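Local coordinates for protein cytochrome P450 monooxygenase (Rhodococcus sp. ECU0066, PDB 6KBH) that probably oxidises organic substrates at a P450 heme, using electrons passed from a flavin reductase module through a [2Fe-2S] cluster within one chain, at residues L314-A318 with I375-A380; E408-R412 with L456-Q461; I207-N212 with V225-V229. One frame throughout, in Å; residues are numbered along the deposited sequence.

Contact 1 (L314-A318 with I375-A380); sequences LIPNA and IRRDNA
L314 meets I375 methyl to methyl, with L314 CD1 3.3 Å from I375 CD1, at the start of helix 315-325. Setting L314 CG between the backbone N and the carbonyl carbon (chi1 51°) turns the isobutyl group over to the loop. The same CD1 passes the R376 guanidinium obliquely at 4.4 Å from its NH2, a group whose NH1 is paired with E307 in a salt bridge. Further along, N317 sends its amide into the loop: ND2 donates to R377 O over 2.9 Å at 167°, nearly straight, although ND2 also lies implausibly near I375 O, which makes its modelled place doubtful. On the other branch, N317 OD1 packs 3.7 Å from the CB of A380. This is the zone of the P450 ExxR motif, here E321 and R324 on the helix that carries N317. R377 NE forms a salt bridge with E321, a pairing consistent with the family's Glu-Arg-Arg triad between helix and meander; carbonyls of I368 and S369 take the other guanidinium nitrogens. At A318 the backbones come nearest, A318 CA to I375 CA 4.4 Å, and A318 CA packs 3.6 Å from I375 CB; I375 continues to V304 of helix 302-310.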
ATOM      1  N   LEU A 314      -9.765   8.509  -1.875  1.00100.82           N
ATOM      2  CA  LEU A 314      -8.802   8.140  -2.901  1.00103.04           C
ATOM      3  C   LEU A 314      -7.434   8.770  -2.687  1.00 91.01           C
ATOM      4  O   LEU A 314      -6.537   8.561  -3.509  1.00 88.63           O
ATOM      5  CB  LEU A 314      -9.350   8.511  -4.285  1.00 96.49           C
ATOM      6  CG  LEU A 314      -9.867   9.937  -4.476  1.00101.65           C
ATOM      7  CD1 LEU A 314      -9.724  10.355  -5.908  1.00110.32           C
ATOM      8  CD2 LEU A 314     -11.315  10.017  -4.070  1.00 95.24           C
ATOM      9  N   ILE A 315      -7.254   9.522  -1.600  1.00 90.19           N
ATOM     10  CA  ILE A 315      -5.937  10.081  -1.273  1.00 84.46           C
ATOM     11  C   ILE A 315      -4.856   9.000  -1.183  1.00 88.02           C
ATOM     12  O   ILE A 315      -3.776   9.192  -1.765  1.00 87.52           O
ATOM     13  CB  ILE A 315      -6.021  10.931  -0.013  1.00 82.02           C
ATOM     14  CG1 ILE A 315      -6.785  12.224  -0.298  1.00 85.13           C
ATOM     15  CG2 ILE A 315      -4.636  11.239   0.544  1.00 83.37           C
ATOM     16  CD1 ILE A 315      -6.922  13.113   0.891  1.00 90.07           C
ATOM     17  N   PRO A 316      -5.060   7.875  -0.478  1.00 95.51           N
ATOM     18  CA  PRO A 316      -3.964   6.891  -0.364  1.00 94.46           C
ATOM     19  C   PRO A 316      -3.384   6.440  -1.697  1.00 88.94           C
ATOM     20  O   PRO A 316      -2.165   6.518  -1.892  1.00 76.56           O
ATOM     21  CB  PRO A 316      -4.625   5.732   0.396  1.00 85.46           C
ATOM     22  CG  PRO A 316      -5.696   6.371   1.183  1.00 90.85           C
ATOM     23  CD  PRO A 316      -6.229   7.473   0.329  1.00 90.08           C
ATOM     24  N   ASN A 317      -4.220   5.962  -2.625  1.00 94.50           N
ATOM     25  CA  ASN A 317      -3.690   5.581  -3.930  1.00 85.87           C
ATOM     26  C   ASN A 317      -3.257   6.798  -4.736  1.00 84.10           C
ATOM     27  O   ASN A 317      -2.351   6.691  -5.570  1.00 78.87           O
ATOM     28  CB  ASN A 317      -4.716   4.773  -4.723  1.00 75.08           C
ATOM     29  CG  ASN A 317      -4.080   3.996  -5.869  1.00 77.25           C
ATOM     30  OD1 ASN A 317      -2.963   3.499  -5.751  1.00 71.85           O
ATOM     31  ND2 ASN A 317      -4.782   3.915  -6.992  1.00 80.42           N
ATOM     32  N   ALA A 318      -3.896   7.951  -4.516  1.00 82.30           N
ATOM     33  CA  ALA A 318      -3.489   9.170  -5.204  1.00 80.17           C
ATOM     34  C   ALA A 318      -2.017   9.466  -4.958  1.00 86.93           C
ATOM     35  O   ALA A 318      -1.239   9.647  -5.903  1.00 84.47           O
ATOM     36  CB  ALA A 318      -4.351  10.352  -4.756  1.00 82.27           C
ATOM     37  N   ILE A 375      -4.948   8.322 -10.652  1.00 82.97           N
ATOM     38  CA  ILE A 375      -4.765   8.015  -9.232  1.00 85.65           C
ATOM     39  C   ILE A 375      -5.481   6.724  -8.835  1.00 87.40           C
ATOM     40  O   ILE A 375      -5.075   6.061  -7.876  1.00 89.32           O
ATOM     41  CB  ILE A 375      -5.183   9.215  -8.363  1.00 87.41           C
ATOM     42  CG1 ILE A 375      -6.695   9.345  -8.268  1.00 87.42           C
ATOM     43  CG2 ILE A 375      -4.596  10.498  -8.906  1.00 81.74           C
ATOM     44  CD1 ILE A 375      -7.087  10.686  -7.781  1.00 91.90           C
ATOM     45  N   ARG A 376      -6.545   6.339  -9.547  1.00 82.22           N
ATOM     46  CA  ARG A 376      -7.160   5.038  -9.294  1.00 89.98           C
ATOM     47  C   ARG A 376      -6.427   3.890  -9.971  1.00 85.07           C
ATOM     48  O   ARG A 376      -6.926   2.761  -9.935  1.00 98.54           O
ATOM     49  CB  ARG A 376      -8.646   5.013  -9.689  1.00 84.60           C
ATOM     50  CG  ARG A 376      -9.517   5.935  -8.853  1.00 90.27           C
ATOM     51  CD  ARG A 376     -10.698   6.450  -9.650  1.00100.92           C
ATOM     52  NE  ARG A 376     -11.660   7.186  -8.832  1.00110.94           N
ATOM     53  CZ  ARG A 376     -12.185   8.353  -9.191  1.00115.27           C
ATOM     54  NH1 ARG A 376     -11.839   8.889 -10.349  1.00114.49           N
ATOM     55  NH2 ARG A 376     -13.063   8.975  -8.412  1.00116.72           N
ATOM     56  N   ARG A 377      -5.281   4.149 -10.596  1.00 86.54           N
ATOM     57  CA  ARG A 377      -4.474   3.095 -11.203  1.00 85.98           C
ATOM     58  C   ARG A 377      -4.277   1.946 -10.227  1.00 80.92           C
ATOM     59  O   ARG A 377      -3.792   2.145  -9.108  1.00 92.14           O
ATOM     60  CB  ARG A 377      -3.114   3.659 -11.642  1.00 80.54           C
ATOM     61  CG  ARG A 377      -2.148   2.659 -12.284  1.00 74.85           C
ATOM     62  CD  ARG A 377      -0.778   3.298 -12.546  1.00 85.17           C
ATOM     63  NE  ARG A 377      -0.843   4.362 -13.549  1.00 74.34           N
ATOM     64  CZ  ARG A 377      -0.673   4.170 -14.852  1.00 77.17           C
ATOM     65  NH1 ARG A 377      -0.416   2.955 -15.318  1.00 84.15           N
ATOM     66  NH2 ARG A 377      -0.761   5.190 -15.694  1.00 83.97           N
ATOM     67  N   ASP A 378      -4.673   0.746 -10.644  1.00 82.84           N
ATOM     68  CA  ASP A 378      -4.516  -0.442  -9.816  1.00 85.50           C
ATOM     69  C   ASP A 378      -3.073  -0.922  -9.756  1.00 88.60           C
ATOM     70  O   ASP A 378      -2.813  -2.013  -9.238  1.00 91.13           O
ATOM     71  CB  ASP A 378      -5.423  -1.572 -10.324  1.00 89.92           C
ATOM     72  CG  ASP A 378      -4.932  -2.204 -11.628  1.00 84.23           C
ATOM     73  OD1 ASP A 378      -4.027  -1.650 -12.290  1.00 89.06           O
ATOM     74  OD2 ASP A 378      -5.458  -3.276 -11.992  1.00 87.16           O
ATOM     75  N   ASN A 379      -2.142  -0.120 -10.276  1.00 85.05           N
ATOM     76  CA  ASN A 379      -0.757  -0.509 -10.470  1.00 80.95           C
ATOM     77  C   ASN A 379       0.233   0.410  -9.776  1.00 87.82           C
ATOM     78  O   ASN A 379       1.431   0.106  -9.776  1.00 87.41           O
ATOM     79  CB  ASN A 379      -0.427  -0.531 -11.971  1.00 81.56           C
ATOM     80  CG  ASN A 379       0.529  -1.636 -12.346  1.00 87.07           C
ATOM     81  OD1 ASN A 379       0.913  -2.455 -11.512  1.00 99.27           O
ATOM     82  ND2 ASN A 379       0.919  -1.668 -13.614  1.00 86.50           N
ATOM     83  N   ALA A 380      -0.229   1.522  -9.194  1.00 72.73           N
ATOM     84  CA  ALA A 380       0.689   2.541  -8.694  1.00 72.56           C
ATOM     85  C   ALA A 380       1.674   1.965  -7.685  1.00 75.95           C
ATOM     86  O   ALA A 380       2.858   2.316  -7.698  1.00 75.83           O
ATOM     87  CB  ALA A 380      -0.099   3.695  -8.078  1.00 71.98           C
TER

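Contact 2 (E408-R412 with L456-Q461); sequences EELTR and LLSRRQ
R412 reaches from helix 396-413 to the loop 456-461, where its guanidinium meets R459. From CB, which points at the loop, the chain bends at CG (chi2 -90°), and this turn brings CD to 4.0 Å from L456 CG, an aliphatic contact in which the two side chains cross obliquely. Beyond NE, the CZ carbon lies about equally far from R459 O and R459 CB. NH1 makes the one firm bond across the contact, to R459 O at 2.7 Å with an N-H...O angle of 144°. The bond is bent, and the nitrogen stands 64° out of the carbonyl plane, away from a lone pair. NH2, at the other tip, comes 3.7 Å from R459 CB. Each face of the flat group has a neighbour offset toward the rim: R459 CB on one, and on the opposite one E408 OE1, 3.3 Å from R412 NH1. That carboxylate pairs with R412 by charge alone, since no N-H is aimed at it. Its other oxygen, E408 OE2, forms a salt bridge with R157 of helix 153-164 and accepts a weak bond from Q461 N at 3.4 Å. Two arginines thus flank E408, which would probably favour its ionised form. In the P450 fold, helix 396-413, following heme-ligating C393, is the helix conventionally called L; here its far end holds the linker that runs on from the heme domain toward strand 475-486 of the flavin module, as expected where P450 and reductase are fused in one chain.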
ATOM      1  N   GLU A 408      -4.646  15.722   2.717  1.00 99.62           N
ATOM      2  CA  GLU A 408      -6.066  15.825   3.025  1.00101.25           C
ATOM      3  C   GLU A 408      -6.415  17.202   3.571  1.00 99.48           C
ATOM      4  O   GLU A 408      -7.444  17.763   3.186  1.00100.72           O
ATOM      5  CB  GLU A 408      -6.543  14.710   3.972  1.00101.52           C
ATOM      6  CG  GLU A 408      -6.016  14.676   5.382  1.00105.65           C
ATOM      7  CD  GLU A 408      -7.041  14.085   6.346  1.00102.16           C
ATOM      8  OE1 GLU A 408      -8.180  14.596   6.398  1.00104.90           O
ATOM      9  OE2 GLU A 408      -6.704  13.118   7.061  1.00 94.46           O
ATOM     10  N   GLU A 409      -5.551  17.795   4.397  1.00101.58           N
ATOM     11  CA  GLU A 409      -5.856  19.119   4.930  1.00106.78           C
ATOM     12  C   GLU A 409      -5.943  20.166   3.824  1.00109.01           C
ATOM     13  O   GLU A 409      -6.836  21.021   3.844  1.00113.45           O
ATOM     14  CB  GLU A 409      -4.822  19.540   5.969  1.00101.74           C
ATOM     15  CG  GLU A 409      -5.263  20.800   6.691  1.00109.61           C
ATOM     16  CD  GLU A 409      -4.446  21.125   7.919  1.00117.69           C
ATOM     17  OE1 GLU A 409      -3.375  20.517   8.112  1.00117.65           O
ATOM     18  OE2 GLU A 409      -4.894  21.989   8.707  1.00120.44           O
ATOM     19  N   LEU A 410      -5.023  20.125   2.857  1.00100.58           N
ATOM     20  CA  LEU A 410      -5.038  21.137   1.805  1.00103.43           C
ATOM     21  C   LEU A 410      -6.183  20.922   0.822  1.00104.66           C
ATOM     22  O   LEU A 410      -6.635  21.879   0.185  1.00109.42           O
ATOM     23  CB  LEU A 410      -3.696  21.163   1.075  1.00104.49           C
ATOM     24  CG  LEU A 410      -2.466  21.326   1.972  1.00102.00           C
ATOM     25  CD1 LEU A 410      -1.203  21.150   1.164  1.00 96.32           C
ATOM     26  CD2 LEU A 410      -2.467  22.673   2.682  1.00 94.67           C
ATOM     27  N   THR A 411      -6.663  19.685   0.680  1.00100.78           N
ATOM     28  CA  THR A 411      -7.871  19.461  -0.108  1.00106.69           C
ATOM     29  C   THR A 411      -9.131  19.735   0.697  1.00108.57           C
ATOM     30  O   THR A 411     -10.162  20.097   0.121  1.00115.01           O
ATOM     31  CB  THR A 411      -7.908  18.035  -0.649  1.00110.34           C
ATOM     32  OG1 THR A 411      -8.009  17.105   0.442  1.00106.42           O
ATOM     33  CG2 THR A 411      -6.661  17.752  -1.470  1.00103.36           C
ATOM     34  N   ARG A 412      -9.076  19.554   2.016  1.00109.08           N
ATOM     35  CA  ARG A 412     -10.215  19.900   2.858  1.00111.58           C
ATOM     36  C   ARG A 412     -10.412  21.408   2.906  1.00109.55           C
ATOM     37  O   ARG A 412     -11.454  21.928   2.490  1.00116.93           O
ATOM     38  CB  ARG A 412     -10.012  19.349   4.269  1.00113.29           C
ATOM     39  CG  ARG A 412     -10.199  17.853   4.394  1.00112.64           C
ATOM     40  CD  ARG A 412     -11.631  17.488   4.715  1.00117.17           C
ATOM     41  NE  ARG A 412     -11.736  16.088   5.111  1.00117.86           N
ATOM     42  CZ  ARG A 412     -11.332  15.611   6.285  1.00120.67           C
ATOM     43  NH1 ARG A 412     -10.796  16.423   7.188  1.00122.40           N
ATOM     44  NH2 ARG A 412     -11.465  14.321   6.559  1.00111.39           N
ATOM     45  N   LEU A 456     -15.297  21.092   9.395  1.00137.61           N
ATOM     46  CA  LEU A 456     -14.509  20.205   8.532  1.00133.72           C
ATOM     47  C   LEU A 456     -13.202  19.760   9.175  1.00131.52           C
ATOM     48  O   LEU A 456     -12.586  18.789   8.724  1.00132.77           O
ATOM     49  CB  LEU A 456     -14.204  20.874   7.178  1.00123.76           C
ATOM     50  CG  LEU A 456     -14.493  19.926   6.017  1.00125.52           C
ATOM     51  CD1 LEU A 456     -15.842  19.302   6.275  1.00129.84           C
ATOM     52  CD2 LEU A 456     -14.477  20.613   4.646  1.00127.45           C
ATOM     53  N   LEU A 457     -12.732  20.483  10.173  1.00127.63           N
ATOM     54  CA  LEU A 457     -11.425  20.208  10.763  1.00128.44           C
ATOM     55  C   LEU A 457     -11.480  19.067  11.772  1.00130.91           C
ATOM     56  O   LEU A 457     -10.590  18.206  11.796  1.00132.17           O
ATOM     57  CB  LEU A 457     -10.863  21.486  11.414  1.00125.24           C
ATOM     58  CG  LEU A 457     -10.910  22.804  10.625  1.00131.92           C
ATOM     59  CD1 LEU A 457     -12.338  23.268  10.356  1.00133.16           C
ATOM     60  CD2 LEU A 457     -10.157  23.894  11.396  1.00125.58           C
ATOM     61  N   SER A 458     -12.523  19.040  12.601  1.00131.45           N
ATOM     62  CA  SER A 458     -12.766  17.880  13.447  1.00126.98           C
ATOM     63  C   SER A 458     -12.881  16.608  12.620  1.00122.80           C
ATOM     64  O   SER A 458     -12.637  15.509  13.135  1.00122.29           O
ATOM     65  CB  SER A 458     -14.032  18.090  14.275  1.00129.38           C
ATOM     66  OG  SER A 458     -13.998  19.329  14.964  1.00137.89           O
ATOM     67  N   ARG A 459     -13.268  16.730  11.348  1.00126.74           N
ATOM     68  CA  ARG A 459     -13.153  15.610  10.416  1.00125.91           C
ATOM     69  C   ARG A 459     -11.699  15.208  10.262  1.00121.51           C
ATOM     70  O   ARG A 459     -10.856  16.031   9.881  1.00124.19           O
ATOM     71  CB  ARG A 459     -13.710  15.987   9.048  1.00125.35           C
ATOM     72  CG  ARG A 459     -15.164  16.329   8.990  1.00128.18           C
ATOM     73  CD  ARG A 459     -15.613  16.076   7.567  1.00129.54           C
ATOM     74  NE  ARG A 459     -16.992  15.624   7.450  1.00138.83           N
ATOM     75  CZ  ARG A 459     -18.047  16.394   7.685  1.00138.72           C
ATOM     76  NH1 ARG A 459     -17.879  17.653   8.061  1.00133.34           N
ATOM     77  NH2 ARG A 459     -19.268  15.903   7.542  1.00141.68           N
ATOM     78  N   ARG A 460     -11.401  13.945  10.542  1.00115.01           N
ATOM     79  CA  ARG A 460     -10.071  13.415  10.296  1.00109.24           C
ATOM     80  C   ARG A 460     -10.234  12.063   9.624  1.00113.23           C
ATOM     81  O   ARG A 460     -11.006  11.219  10.096  1.00118.51           O
ATOM     82  CB  ARG A 460      -9.253  13.335  11.581  1.00108.34           C
ATOM     83  CG  ARG A 460      -9.450  12.142  12.496  1.00117.56           C
ATOM     84  CD  ARG A 460      -8.114  11.764  13.094  1.00120.47           C
ATOM     85  NE  ARG A 460      -8.027  10.330  13.335  1.00121.00           N
ATOM     86  CZ  ARG A 460      -6.925   9.714  13.744  1.00121.14           C
ATOM     87  NH1 ARG A 460      -5.819  10.416  13.954  1.00113.87           N
ATOM     88  NH2 ARG A 460      -6.926   8.400  13.947  1.00121.04           N
ATOM     89  N   GLN A 461      -9.557  11.878   8.484  1.00111.44           N
ATOM     90  CA  GLN A 461      -9.660  10.569   7.855  1.00105.30           C
ATOM     91  C   GLN A 461      -8.506   9.698   8.303  1.00103.04           C
ATOM     92  O   GLN A 461      -7.350  10.135   8.246  1.00103.90           O
ATOM     93  CB  GLN A 461      -9.661  10.681   6.340  1.00 90.00           C
ATOM     94  CG  GLN A 461      -9.999   9.366   5.674  1.00 91.49           C
ATOM     95  CD  GLN A 461      -9.953   9.443   4.176  1.00 97.47           C
ATOM     96  OE1 GLN A 461      -9.426  10.395   3.617  1.00108.26           O
ATOM     97  NE2 GLN A 461     -10.517   8.440   3.511  1.00 96.79           N
TER

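Contact 3 (I207-N212 with V225-V229); sequences IAHTVN and VADAV
V225 sits at the centre of this contact: I207 CD1 meets its CG2, and N212 reaches both methyls. I207 CD1 lies 3.6 Å from V225 CG2 and 3.9 Å from A228 CB, so one methyl spans two positions a helical turn apart. The N212 and V225 side chains come head-on from their two segments: N212 ND2 is 3.5 Å from V225 CG1, while N212 CB stands 3.9 Å from V225 CG2. With CG anti to the backbone N (chi1 160°), the amide is carried outward over the valine. An alanine at N212 would keep the CB contact but is likely to leave V225 CG1 without its amide cover and open a gap beside it. H209 adds an edge contact: V229 CG2 lies close to its ring plane, 3.5 Å from H209 NE2, and its CD2 also nears V225 CG1. In the next shell, the helical bond from V229 N to V225 O (2.7 Å) sets the spacing of V225 and V229, both of which H209 touches. H209 N donates to E285 OE2, tying the loop to helix 284-300. Helix 219-242 is itself backed by A226 resting on helix 108-116, and V229 touches Y119. Order along the chain and neighbours are consistent with the F-G region of a P450, which lies over the distal side of the heme; the H209 side chain is about 13 Å from the bound heme.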
ATOM      1  N   ILE A 207      20.099  20.969   6.510  1.00 97.36           N
ATOM      2  CA  ILE A 207      20.273  21.678   5.247  1.00 96.76           C
ATOM      3  C   ILE A 207      20.036  20.733   4.076  1.00 90.95           C
ATOM      4  O   ILE A 207      19.879  19.520   4.237  1.00 76.18           O
ATOM      5  CB  ILE A 207      21.672  22.314   5.119  1.00 91.31           C
ATOM      6  CG1 ILE A 207      22.750  21.233   5.223  1.00 86.42           C
ATOM      7  CG2 ILE A 207      21.873  23.405   6.159  1.00103.68           C
ATOM      8  CD1 ILE A 207      24.095  21.673   4.710  1.00 94.84           C
ATOM      9  N   ALA A 208      20.024  21.319   2.881  1.00 94.42           N
ATOM     10  CA  ALA A 208      19.909  20.545   1.655  1.00 75.85           C
ATOM     11  C   ALA A 208      21.239  19.878   1.324  1.00 76.05           C
ATOM     12  O   ALA A 208      22.306  20.482   1.462  1.00 91.40           O
ATOM     13  CB  ALA A 208      19.463  21.440   0.501  1.00 70.44           C
ATOM     14  N   HIS A 209      21.167  18.617   0.892  1.00 74.04           N
ATOM     15  CA  HIS A 209      22.345  17.850   0.517  1.00 76.16           C
ATOM     16  C   HIS A 209      22.363  17.450  -0.952  1.00 75.13           C
ATOM     17  O   HIS A 209      23.314  16.788  -1.383  1.00 70.67           O
ATOM     18  CB  HIS A 209      22.454  16.579   1.372  1.00 76.11           C
ATOM     19  CG  HIS A 209      22.862  16.830   2.790  1.00 89.73           C
ATOM     20  ND1 HIS A 209      21.949  17.000   3.809  1.00 87.31           N
ATOM     21  CD2 HIS A 209      24.086  16.922   3.363  1.00 82.78           C
ATOM     22  CE1 HIS A 209      22.592  17.194   4.947  1.00 83.69           C
ATOM     23  NE2 HIS A 209      23.890  17.152   4.703  1.00 84.12           N
ATOM     24  N   THR A 210      21.347  17.830  -1.730  1.00 67.39           N
ATOM     25  CA  THR A 210      21.199  17.285  -3.077  1.00 79.36           C
ATOM     26  C   THR A 210      22.371  17.672  -3.970  1.00 77.75           C
ATOM     27  O   THR A 210      22.977  16.816  -4.624  1.00 76.90           O
ATOM     28  CB  THR A 210      19.878  17.751  -3.693  1.00 84.33           C
ATOM     29  OG1 THR A 210      19.913  19.169  -3.890  1.00 92.39           O
ATOM     30  CG2 THR A 210      18.725  17.412  -2.778  1.00 79.15           C
ATOM     31  N   VAL A 211      22.707  18.963  -4.013  1.00 70.46           N
ATOM     32  CA  VAL A 211      23.794  19.395  -4.888  1.00 78.34           C
ATOM     33  C   VAL A 211      25.147  18.930  -4.352  1.00 76.30           C
ATOM     34  O   VAL A 211      26.051  18.612  -5.132  1.00 70.96           O
ATOM     35  CB  VAL A 211      23.747  20.925  -5.075  1.00 69.45           C
ATOM     36  CG1 VAL A 211      24.953  21.401  -5.842  1.00 70.66           C
ATOM     37  CG2 VAL A 211      22.474  21.327  -5.804  1.00 79.27           C
ATOM     38  N   ASN A 212      25.306  18.850  -3.027  1.00 76.08           N
ATOM     39  CA  ASN A 212      26.605  18.511  -2.464  1.00 76.53           C
ATOM     40  C   ASN A 212      26.869  17.011  -2.492  1.00 68.82           C
ATOM     41  O   ASN A 212      28.029  16.593  -2.532  1.00 71.68           O
ATOM     42  CB  ASN A 212      26.729  19.070  -1.039  1.00 85.24           C
ATOM     43  CG  ASN A 212      27.811  18.372  -0.232  1.00 77.66           C
ATOM     44  OD1 ASN A 212      28.993  18.692  -0.360  1.00 78.91           O
ATOM     45  ND2 ASN A 212      27.410  17.436   0.630  1.00 89.24           N
ATOM     46  N   VAL A 225      28.523  23.038   3.824  1.00 92.76           N
ATOM     47  CA  VAL A 225      27.861  21.805   4.237  1.00 96.42           C
ATOM     48  C   VAL A 225      28.661  21.125   5.342  1.00 86.33           C
ATOM     49  O   VAL A 225      28.110  20.738   6.379  1.00 82.16           O
ATOM     50  CB  VAL A 225      27.660  20.877   3.025  1.00 87.06           C
ATOM     51  CG1 VAL A 225      27.257  19.484   3.481  1.00 80.04           C
ATOM     52  CG2 VAL A 225      26.618  21.461   2.082  1.00 81.96           C
ATOM     53  N   ALA A 226      29.975  20.983   5.140  1.00 89.51           N
ATOM     54  CA  ALA A 226      30.832  20.386   6.160  1.00 93.00           C
ATOM     55  C   ALA A 226      30.738  21.134   7.482  1.00 99.29           C
ATOM     56  O   ALA A 226      30.890  20.531   8.551  1.00 96.99           O
ATOM     57  CB  ALA A 226      32.281  20.355   5.674  1.00 89.67           C
ATOM     58  N   ASP A 227      30.482  22.442   7.433  1.00 92.03           N
ATOM     59  CA  ASP A 227      30.332  23.212   8.661  1.00 92.66           C
ATOM     60  C   ASP A 227      28.998  22.914   9.336  1.00 99.03           C
ATOM     61  O   ASP A 227      28.945  22.693  10.551  1.00 98.10           O
ATOM     62  CB  ASP A 227      30.472  24.703   8.358  1.00 98.15           C
ATOM     63  CG  ASP A 227      30.860  25.515   9.578  1.00101.09           C
ATOM     64  OD1 ASP A 227      31.931  25.237  10.157  1.00101.28           O
ATOM     65  OD2 ASP A 227      30.107  26.441   9.946  1.00102.57           O
ATOM     66  N   ALA A 228      27.908  22.892   8.564  1.00 94.01           N
ATOM     67  CA  ALA A 228      26.605  22.586   9.144  1.00 98.52           C
ATOM     68  C   ALA A 228      26.512  21.129   9.583  1.00 96.23           C
ATOM     69  O   ALA A 228      25.861  20.827  10.590  1.00 94.85           O
ATOM     70  CB  ALA A 228      25.496  22.913   8.146  1.00104.56           C
ATOM     71  N   VAL A 229      27.152  20.219   8.848  1.00100.22           N
ATOM     72  CA  VAL A 229      27.104  18.804   9.206  1.00 96.36           C
ATOM     73  C   VAL A 229      27.952  18.538  10.443  1.00 94.66           C
ATOM     74  O   VAL A 229      27.573  17.745  11.313  1.00 92.78           O
ATOM     75  CB  VAL A 229      27.539  17.941   8.006  1.00 91.49           C
ATOM     76  CG1 VAL A 229      27.743  16.493   8.419  1.00 86.61           C
ATOM     77  CG2 VAL A 229      26.509  18.037   6.890  1.00 85.52           C
TER

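Contacts 1 and 3 lie in the heme domain, and contact 2 joins its helix 396-413 to the linker beyond it. They come in series along the chain: contact 3 closes first, then contact 1, then contact 2. Contacts 1 and 2 are neighbours, their centres 19 Å apart, and they touch directly where I315 CD1 packs 3.5 Å from E408 CB. Helix 315-325 is thereby seated against helix 396-413, and helix 302-310 borders both contacts. Contact 3 stands apart, its centre 34 Å from contact 1 and 35 Å from contact 2, with no atoms nearer than about 21 Å. The pair thus joins the helical core to the meander and the interdomain linker, whereas contact 3 packs within what is probably the F-G region.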